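Local coordinates for mucus binding proteinn (Lactobacillus reuteri, PDB 4MT5), which probably helps lactobacilli adhere to gastrointestinal mucus as a mucin-binding cell-surface protein, this chain being one of its repeats, at residues A4-V9 with I30-A35. Residues are numbered along the deposited sequence; the frame is centred on the assembly and turned at random.
Sequences AYVKYV and IPYSTA
I30 opens the contact by reaching its terminal CD1 to the methyl of A4, with 3.9 Å between I30 CD1 and A4 CB; T57 and F59 also touch this isoleucine. Y32 extends its ring to the strand: CG lies anti to the backbone N (chi1 -174°), and the ring meets V6 obliquely, both V6 methyls, CG1 and CG2, standing 3.6 Å from Y32 CE2. The phenol then passes on to Y8, where Y32 OH lies in the plane of the Y8 ring at its edge, 2.6 Å from Y8 OH. The two hydroxyls are thus within hydrogen-bonding distance, and D20 of strand 16-24 also bonds Y32 OH. A water bridges Y8 OH to S33 O, donating to the carbonyl at 2.8 Å from S33 O. S33 starts its side chain away from the strand and caps the start of helix 35-42, with 3.1 Å from A35 N to S33 OG and an N-H...O angle of 166°. T34 sets CG2 4.2 Å from V6 CG1, while its hydroxyl bonds D51. A phenylalanine in place of Y32 would probably leave Y8 OH and the D20 carboxylate without their shared phenol partner. Apolar contacts thus join the loop before the helix to strand 2-10 of this ubiquitin-like beta-grasp repeat, and the hydroxyl of Y32, shared between Y8 OH and D20 OD2, probably adds directional bonding to an otherwise largely apolar contact.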
# COMPACT_ATOMS: atom_id res chain seq x y z
N ALA A 4 27.72 -32.24 -8.88
CA ALA A 4 26.29 -32.04 -8.82
C ALA A 4 26.05 -30.60 -8.40
O ALA A 4 26.75 -30.08 -7.54
CB ALA A 4 25.67 -33.01 -7.84
N TYR A 5 25.07 -29.95 -9.04
CA TYR A 5 24.79 -28.54 -8.78
C TYR A 5 23.45 -28.41 -8.06
O TYR A 5 22.48 -29.09 -8.40
CB TYR A 5 24.74 -27.73 -10.08
CG TYR A 5 26.04 -27.57 -10.82
CD1 TYR A 5 27.11 -26.88 -10.25
CD2 TYR A 5 26.20 -28.08 -12.10
CE1 TYR A 5 28.32 -26.72 -10.94
CE2 TYR A 5 27.39 -27.92 -12.80
CZ TYR A 5 28.44 -27.24 -12.21
OH TYR A 5 29.62 -27.10 -12.91
N VAL A 6 23.38 -27.52 -7.08
CA VAL A 6 22.12 -27.21 -6.42
C VAL A 6 21.89 -25.71 -6.60
O VAL A 6 22.68 -24.89 -6.12
CB VAL A 6 22.17 -27.60 -4.93
CG1 VAL A 6 20.88 -27.25 -4.24
CG2 VAL A 6 22.45 -29.09 -4.78
N LYS A 7 20.84 -25.35 -7.34
CA LYS A 7 20.67 -23.97 -7.80
C LYS A 7 19.41 -23.36 -7.20
O LYS A 7 18.30 -23.84 -7.44
CB LYS A 7 20.63 -23.93 -9.34
CG LYS A 7 20.35 -22.57 -9.96
CD LYS A 7 20.68 -22.51 -11.47
CE LYS A 7 19.60 -23.19 -12.33
NZ LYS A 7 19.84 -23.05 -13.80
N TYR A 8 19.59 -22.30 -6.41
CA TYR A 8 18.48 -21.62 -5.75
C TYR A 8 18.08 -20.41 -6.58
O TYR A 8 18.88 -19.50 -6.77
CB TYR A 8 18.90 -21.13 -4.36
CG TYR A 8 19.32 -22.20 -3.40
CD1 TYR A 8 18.45 -22.69 -2.44
CD2 TYR A 8 20.61 -22.74 -3.44
CE1 TYR A 8 18.85 -23.68 -1.54
CE2 TYR A 8 21.02 -23.73 -2.55
CZ TYR A 8 20.13 -24.20 -1.60
OH TYR A 8 20.53 -25.17 -0.72
N VAL A 9 16.83 -20.41 -7.05
CA VAL A 9 16.35 -19.41 -7.99
C VAL A 9 15.22 -18.52 -7.45
O VAL A 9 14.23 -19.01 -6.94
CB VAL A 9 15.83 -20.09 -9.26
CG1 VAL A 9 15.31 -19.08 -10.21
CG2 VAL A 9 16.92 -20.89 -9.91
N ILE A 30 25.30 -37.61 -1.64
CA ILE A 30 25.76 -36.23 -1.64
C ILE A 30 25.54 -35.68 -0.24
O ILE A 30 24.41 -35.65 0.21
CB ILE A 30 25.00 -35.38 -2.66
CG1 ILE A 30 24.99 -36.10 -4.01
CG2 ILE A 30 25.66 -34.04 -2.80
CD1 ILE A 30 24.34 -35.36 -5.09
N PRO A 31 26.64 -35.28 0.44
CA PRO A 31 26.65 -34.80 1.83
C PRO A 31 26.09 -33.38 1.95
O PRO A 31 26.83 -32.44 2.25
CB PRO A 31 28.14 -34.81 2.19
CG PRO A 31 28.81 -34.54 0.90
CD PRO A 31 27.99 -35.24 -0.15
N TYR A 32 24.79 -33.26 1.75
CA TYR A 32 24.18 -31.96 1.54
C TYR A 32 22.69 -32.01 1.82
O TYR A 32 22.05 -33.05 1.65
CB TYR A 32 24.41 -31.56 0.10
CG TYR A 32 23.96 -30.17 -0.26
CD1 TYR A 32 24.76 -29.08 -0.00
CD2 TYR A 32 22.75 -29.96 -0.89
CE1 TYR A 32 24.37 -27.81 -0.35
CE2 TYR A 32 22.35 -28.68 -1.24
CZ TYR A 32 23.16 -27.61 -0.97
OH TYR A 32 22.76 -26.34 -1.32
N SER A 33 22.15 -30.87 2.23
CA SER A 33 20.72 -30.71 2.41
C SER A 33 20.34 -29.29 2.00
O SER A 33 21.16 -28.38 2.12
CB SER A 33 20.32 -30.97 3.87
OG SER A 33 18.99 -30.53 4.11
N THR A 34 19.11 -29.09 1.53
CA THR A 34 18.65 -27.74 1.17
C THR A 34 18.03 -27.00 2.35
O THR A 34 17.59 -25.86 2.20
CB THR A 34 17.63 -27.76 0.02
OG1 THR A 34 16.46 -28.50 0.41
CG2 THR A 34 18.23 -28.38 -1.23
N ALA A 35 17.98 -27.66 3.50
CA ALA A 35 17.45 -27.07 4.72
C ALA A 35 18.01 -25.67 4.98
O ALA A 35 17.29 -24.67 4.88
CB ALA A 35 17.74 -27.99 5.90
O HOH W 1 21.91 -25.65 2.20